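Local structure of endopolygalacturonase (Chondrostereum purpureum, 1K5C) at residues V124-V138 / F155-V169. The protein probably hydrolyses the alpha-1,4 linkages between galacturonic acid units of pectic polygalacturonan, as an endo-acting glycoside hydrolase of family 28. Numbering follows the deposited sequence. Where two conformers were deposited one is given.
Sequences VGPTDAHLTLDGITV and FDVSANNVTIQNCIV. With NAG (2-acetamido-2-deoxy-beta-D-glucopyranose), chain C.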
loop_
_atom_site.group_PDB
_atom_site.type_symbol
_atom_site.label_atom_id
_atom_site.label_comp_id
_atom_site.label_asym_id
_atom_site.label_seq_id
_atom_site.Cartn_x
_atom_site.Cartn_y
_atom_site.Cartn_z
ATOM N N VAL A 124 1.436 1.011 -8.001
ATOM C CA VAL A 124 0.777 2.192 -8.553
ATOM C C VAL A 124 1.829 3.197 -8.946
ATOM O O VAL A 124 2.613 3.672 -8.088
ATOM C CB VAL A 124 -0.177 2.780 -7.515
ATOM C CG1 VAL A 124 -0.896 4.006 -8.061
ATOM C CG2 VAL A 124 -1.147 1.689 -7.025
ATOM N N GLY A 125 1.803 3.617 -10.200
ATOM C CA GLY A 125 2.635 4.743 -10.667
ATOM C C GLY A 125 3.590 4.370 -11.753
ATOM O O GLY A 125 3.890 3.178 -11.967
ATOM N N PRO A 126 4.155 5.360 -12.423
ATOM C CA PRO A 126 3.858 6.793 -12.229
ATOM C C PRO A 126 2.536 7.165 -12.891
ATOM O O PRO A 126 1.947 6.408 -13.663
ATOM C CB PRO A 126 5.029 7.501 -12.935
ATOM C CG PRO A 126 5.508 6.526 -13.959
ATOM C CD PRO A 126 5.217 5.160 -13.441
ATOM N N THR A 127 2.127 8.392 -12.577
ATOM C CA THR A 127 0.860 8.939 -13.102
ATOM C C THR A 127 1.146 10.134 -14.054
ATOM O O THR A 127 2.197 10.747 -14.026
ATOM C CB THR A 127 -0.072 9.423 -11.974
ATOM O OG1 THR A 127 0.710 10.420 -11.252
ATOM C CG2 THR A 127 -0.472 8.301 -11.055
ATOM N N ASP A 128 0.107 10.403 -14.874
ATOM C CA ASP A 128 0.135 11.589 -15.741
ATOM C C ASP A 128 -1.002 12.532 -15.437
ATOM O O ASP A 128 -1.106 13.577 -16.152
ATOM C CB ASP A 128 0.157 11.204 -17.231
ATOM C CG ASP A 128 -1.109 10.556 -17.735
ATOM O OD1 ASP A 128 -1.939 10.094 -16.928
ATOM O OD2 ASP A 128 -1.277 10.585 -18.988
ATOM N N ALA A 129 -1.813 12.266 -14.456
ATOM C CA ALA A 129 -2.971 13.049 -14.033
ATOM C C ALA A 129 -3.550 12.293 -12.829
ATOM O O ALA A 129 -2.931 11.325 -12.359
ATOM C CB ALA A 129 -4.007 13.244 -15.126
ATOM N N HIS A 130 -4.722 12.681 -12.329
ATOM C CA HIS A 130 -5.187 11.999 -11.120
ATOM C C HIS A 130 -5.514 10.533 -11.414
ATOM O O HIS A 130 -6.071 10.182 -12.459
ATOM C CB HIS A 130 -6.437 12.703 -10.572
ATOM C CG HIS A 130 -6.571 12.452 -9.072
ATOM N ND1 HIS A 130 -5.978 13.357 -8.201
ATOM C CD2 HIS A 130 -6.887 11.493 -8.259
ATOM C CE1 HIS A 130 -6.078 13.039 -6.935
ATOM N NE2 HIS A 130 -6.678 11.849 -6.975
ATOM N N LEU A 131 -5.170 9.665 -10.457
ATOM C CA LEU A 131 -5.446 8.235 -10.523
ATOM C C LEU A 131 -6.194 7.825 -9.263
ATOM O O LEU A 131 -5.670 8.041 -8.157
ATOM C CB LEU A 131 -4.119 7.473 -10.702
ATOM C CG LEU A 131 -4.280 5.945 -10.762
ATOM C CD1 LEU A 131 -5.072 5.495 -11.999
ATOM C CD2 LEU A 131 -2.894 5.315 -10.823
ATOM N N THR A 132 -7.378 7.251 -9.446
ATOM C CA THR A 132 -8.222 6.834 -8.342
ATOM C C THR A 132 -8.434 5.346 -8.409
ATOM O O THR A 132 -8.839 4.818 -9.470
ATOM C CB THR A 132 -9.593 7.535 -8.387
ATOM O OG1 THR A 132 -9.342 8.950 -8.252
ATOM C CG2 THR A 132 -10.492 7.106 -7.242
ATOM N N LEU A 133 -8.190 4.661 -7.291
ATOM C CA LEU A 133 -8.496 3.234 -7.118
ATOM C C LEU A 133 -9.617 3.167 -6.071
ATOM O O LEU A 133 -9.451 3.703 -4.965
ATOM C CB LEU A 133 -7.280 2.444 -6.643
ATOM C CG LEU A 133 -6.262 1.992 -7.695
ATOM C CD1 LEU A 133 -5.968 2.788 -8.898
ATOM C CD2 LEU A 133 -4.959 1.549 -6.984
ATOM N N ASP A 134 -10.748 2.553 -6.427
ATOM C CA ASP A 134 -11.959 2.670 -5.606
ATOM C C ASP A 134 -12.643 1.329 -5.517
ATOM O O ASP A 134 -13.041 0.759 -6.543
ATOM C CB ASP A 134 -12.855 3.764 -6.243
ATOM C CG ASP A 134 -14.089 4.108 -5.421
ATOM O OD1 ASP A 134 -14.471 3.353 -4.526
ATOM O OD2 ASP A 134 -14.611 5.222 -5.662
ATOM N N GLY A 135 -12.767 0.790 -4.308
ATOM C CA GLY A 135 -13.547 -0.444 -4.142
ATOM C C GLY A 135 -12.815 -1.682 -4.616
ATOM O O GLY A 135 -13.467 -2.635 -5.042
ATOM N N ILE A 136 -11.491 -1.685 -4.489
ATOM C CA ILE A 136 -10.653 -2.831 -4.833
ATOM C C ILE A 136 -10.409 -3.652 -3.567
ATOM O O ILE A 136 -10.117 -3.095 -2.514
ATOM C CB ILE A 136 -9.362 -2.358 -5.492
ATOM C CG1 ILE A 136 -9.763 -1.708 -6.898
ATOM C CG2 ILE A 136 -8.363 -3.504 -5.705
ATOM C CD1 ILE A 136 -8.577 -0.944 -7.400
ATOM N N THR A 137 -10.502 -4.977 -3.729
ATOM C CA THR A 137 -10.165 -5.884 -2.631
ATOM C C THR A 137 -8.860 -6.608 -2.961
ATOM O O THR A 137 -8.771 -7.212 -4.055
ATOM C CB THR A 137 -11.272 -6.915 -2.409
ATOM O OG1 THR A 137 -12.469 -6.224 -2.031
ATOM C CG2 THR A 137 -10.924 -7.933 -1.344
ATOM N N VAL A 138 -7.900 -6.582 -2.054
ATOM C CA VAL A 138 -6.722 -7.466 -2.130
ATOM C C VAL A 138 -6.990 -8.549 -1.078
ATOM O O VAL A 138 -6.871 -8.293 0.131
ATOM C CB VAL A 138 -5.401 -6.723 -1.865
ATOM C CG1 VAL A 138 -4.259 -7.740 -1.829
ATOM C CG2 VAL A 138 -5.195 -5.667 -2.941
ATOM N N PHE A 155 -1.113 -2.193 -1.618
ATOM C CA PHE A 155 -0.826 -1.140 -2.601
ATOM C C PHE A 155 0.555 -0.567 -2.292
ATOM O O PHE A 155 0.787 -0.115 -1.165
ATOM C CB PHE A 155 -1.840 0.029 -2.487
ATOM C CG PHE A 155 -3.274 -0.414 -2.665
ATOM C CD1 PHE A 155 -3.856 -0.477 -3.949
ATOM C CD2 PHE A 155 -4.057 -0.777 -1.560
ATOM C CE1 PHE A 155 -5.172 -0.896 -4.084
ATOM C CE2 PHE A 155 -5.360 -1.183 -1.712
ATOM C CZ PHE A 155 -5.934 -1.281 -2.963
ATOM N N ASP A 156 1.438 -0.576 -3.291
ATOM C CA ASP A 156 2.746 0.108 -3.219
ATOM C C ASP A 156 2.682 1.297 -4.152
ATOM O O ASP A 156 2.458 1.125 -5.353
ATOM C CB ASP A 156 3.869 -0.847 -3.634
ATOM C CG ASP A 156 4.081 -1.994 -2.670
ATOM O OD1 ASP A 156 4.072 -1.659 -1.414
ATOM O OD2 ASP A 156 4.280 -3.136 -3.037
ATOM N N VAL A 157 2.832 2.502 -3.593
ATOM C CA VAL A 157 2.628 3.723 -4.363
ATOM C C VAL A 157 3.904 4.512 -4.498
ATOM O O VAL A 157 4.490 4.936 -3.502
ATOM C CB VAL A 157 1.529 4.602 -3.697
ATOM C CG1 VAL A 157 1.285 5.860 -4.534
ATOM C CG2 VAL A 157 0.233 3.796 -3.508
ATOM N N SER A 158 4.303 4.748 -5.754
ATOM C CA SER A 158 5.390 5.689 -6.136
ATOM C C SER A 158 4.809 6.554 -7.250
ATOM O O SER A 158 4.918 6.194 -8.429
ATOM C CB SER A 158 6.664 4.977 -6.530
ATOM O OG SER A 158 7.269 4.322 -5.406
ATOM N N ALA A 159 4.148 7.625 -6.863
ATOM C CA ALA A 159 3.305 8.345 -7.841
ATOM C C ALA A 159 2.801 9.614 -7.179
ATOM O O ALA A 159 2.650 9.710 -5.971
ATOM C CB ALA A 159 2.077 7.476 -8.178
ATOM N N ASN A 160 2.465 10.592 -8.055
ATOM C CA ASN A 160 1.753 11.792 -7.620
ATOM C C ASN A 160 0.259 11.657 -7.854
ATOM O O ASN A 160 -0.186 10.973 -8.786
ATOM C CB ASN A 160 2.280 13.014 -8.396
ATOM C CG ASN A 160 3.780 13.190 -8.227
ATOM O OD1 ASN A 160 4.306 13.117 -7.130
ATOM N ND2 ASN A 160 4.430 13.483 -9.324
ATOM N N ASN A 161 -0.536 12.411 -7.076
ATOM C CA ASN A 161 -1.931 12.624 -7.443
ATOM C C ASN A 161 -2.751 11.340 -7.491
ATOM O O ASN A 161 -3.461 11.054 -8.443
ATOM C CB ASN A 161 -2.018 13.354 -8.819
ATOM C CG ASN A 161 -1.175 14.606 -8.823
ATOM O OD1 ASN A 161 -1.181 15.418 -7.890
ATOM N ND2 ASN A 161 -0.459 14.771 -9.952
ATOM N N VAL A 162 -2.655 10.575 -6.394
ATOM C CA VAL A 162 -3.348 9.288 -6.250
ATOM C C VAL A 162 -4.366 9.343 -5.128
ATOM O O VAL A 162 -4.075 9.886 -4.042
ATOM C CB VAL A 162 -2.284 8.196 -5.949
ATOM C CG1 VAL A 162 -2.958 6.888 -5.494
ATOM C CG2 VAL A 162 -1.417 7.959 -7.160
ATOM N N THR A 163 -5.537 8.734 -5.362
ATOM C CA THR A 163 -6.507 8.497 -4.325
ATOM C C THR A 163 -6.839 7.005 -4.309
ATOM O O THR A 163 -7.162 6.460 -5.374
ATOM C CB THR A 163 -7.800 9.315 -4.567
ATOM O OG1 THR A 163 -7.397 10.681 -4.516
ATOM C CG2 THR A 163 -8.886 8.998 -3.515
ATOM N N ILE A 164 -6.768 6.371 -3.137
ATOM C CA ILE A 164 -7.154 4.993 -2.949
ATOM C C ILE A 164 -8.231 5.005 -1.868
ATOM O O ILE A 164 -7.946 5.463 -0.733
ATOM C CB ILE A 164 -5.933 4.120 -2.549
ATOM C CG1 ILE A 164 -4.938 4.098 -3.732
ATOM C CG2 ILE A 164 -6.378 2.730 -2.113
ATOM C CD1 ILE A 164 -3.564 3.565 -3.371
ATOM N N GLN A 165 -9.445 4.573 -2.231
ATOM C CA GLN A 165 -10.579 4.748 -1.302
ATOM C C GLN A 165 -11.478 3.533 -1.398
ATOM O O GLN A 165 -11.601 2.875 -2.457
ATOM C CB GLN A 165 -11.359 6.023 -1.583
ATOM C CG GLN A 165 -11.932 6.109 -3.008
ATOM C CD GLN A 165 -12.582 7.468 -3.298
ATOM O OE1 GLN A 165 -12.215 8.469 -2.738
ATOM N NE2 GLN A 165 -13.539 7.437 -4.248
ATOM N N ASN A 166 -12.175 3.254 -0.265
ATOM C CA ASN A 166 -13.193 2.207 -0.245
ATOM C C ASN A 166 -12.605 0.821 -0.576
ATOM O O ASN A 166 -13.361 -0.068 -0.997
ATOM C CB ASN A 166 -14.403 2.473 -1.175
ATOM C CG ASN A 166 -14.969 3.845 -0.921
ATOM O OD1 ASN A 166 -15.169 4.259 0.215
ATOM N ND2 ASN A 166 -15.244 4.577 -2.000
ATOM N N CYS A 167 -11.329 0.610 -0.322
ATOM C CA CYS A 167 -10.677 -0.673 -0.616
ATOM C C CYS A 167 -10.604 -1.535 0.635
ATOM O O CYS A 167 -10.785 -1.054 1.785
ATOM C CB CYS A 167 -9.285 -0.406 -1.186
ATOM S SG CYS A 167 -9.290 0.383 -2.818
ATOM N N ILE A 168 -10.319 -2.818 0.415
ATOM C CA ILE A 168 -10.215 -3.813 1.482
ATOM C C ILE A 168 -8.929 -4.602 1.243
ATOM O O ILE A 168 -8.724 -5.070 0.126
ATOM C CB ILE A 168 -11.426 -4.767 1.485
ATOM C CG1 ILE A 168 -12.712 -3.977 1.766
ATOM C CG2 ILE A 168 -11.215 -5.924 2.430
ATOM C CD1 ILE A 168 -13.985 -4.772 1.569
ATOM N N VAL A 169 -8.077 -4.716 2.250
ATOM C CA VAL A 169 -6.849 -5.497 2.125
ATOM C C VAL A 169 -6.732 -6.467 3.291
ATOM O O VAL A 169 -6.722 -6.052 4.454
ATOM C CB VAL A 169 -5.577 -4.566 2.112
ATOM C CG1 VAL A 169 -4.336 -5.431 2.034
ATOM C CG2 VAL A 169 -5.677 -3.553 0.982
HETATM C C1 NAG C . 0.357 15.862 -10.400
HETATM C C2 NAG C . -0.511 17.202 -10.395
HETATM C C3 NAG C . 0.471 18.335 -10.877
HETATM C C4 NAG C . 1.683 18.450 -9.968
HETATM C C5 NAG C . 2.407 17.033 -9.997
HETATM C C6 NAG C . 3.444 17.121 -8.887
HETATM C C7 NAG C . -2.799 16.833 -11.197
HETATM C C8 NAG C . -3.690 16.658 -12.319
HETATM N N2 NAG C . -1.507 17.049 -11.447
HETATM O O3 NAG C . -0.254 19.589 -10.924
HETATM O O4 NAG C . 2.713 19.329 -10.500
HETATM O O5 NAG C . 1.388 16.126 -9.425
HETATM O O6 NAG C . 2.635 16.830 -7.759
HETATM O O7 NAG C . -3.174 16.818 -10.079
HETATM O O HOH W 1 3.793 10.012 -10.745
HETATM O O HOH W 2 0.232 13.012 -12.081
HETATM O O HOH W 3 3.821 12.234 -12.265
#
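His130 lays its imidazole over the backbone of the next coil: Asn161 O sits 3.3 Å above the centre of the ring, while at the rim His130 NE2 and Thr163 OG1 are hydrogen-bonded at 2.8 Å. With CG anti to the backbone N (chi1 -155°), the ring is carried across to Thr163. From there the main chains run on as a parallel ladder, Leu131 to Asp134 against Val162 to Gln165, in which Leu133 N gives a 2.8 Å bond to Thr163 O. At its end the Asp134 carboxylate is gripped twice. Asn166 ND2 reaches OD1 of Asp134 on the syn side at 2.9 Å, whereas Gln165 NE2 meets OD2 of Asp134 from above the carboxylate plane at 2.8 Å, the Gln165 amide standing 90° to that plane. Replacing Asp134 by an alanine removes the carboxylate and is likely to leave the Gln165 and Asn166 amides without the two oxygens that hold them, free to turn. In the interior the two sheets meet: Leu133 CD2 lies against Phe155 CE1 (3.8 Å), obliquely to the ring, and Val124 CG1 reaches Val162 CG2 tip to tip. At the corner, Thr127 OG1 donates to Asn160 O (2.7 Å), tilted from the carbonyl plane; water 2 joins the same hydroxyl to ND2 of Asn161, the atom that carries the N-linked NAG. OD1 of Asn160 accepts from Asn182 N, and OD1 of Asn161 bonds Asn183 ND2. Parallel pairing repeated on sheets joined at a corner, with the short axes of 130-134 and 162-165 9° apart in direction and 4.7 Å at closest approach, is characteristic of successive coils of the right-handed parallel beta-helix of family 28 polygalacturonases.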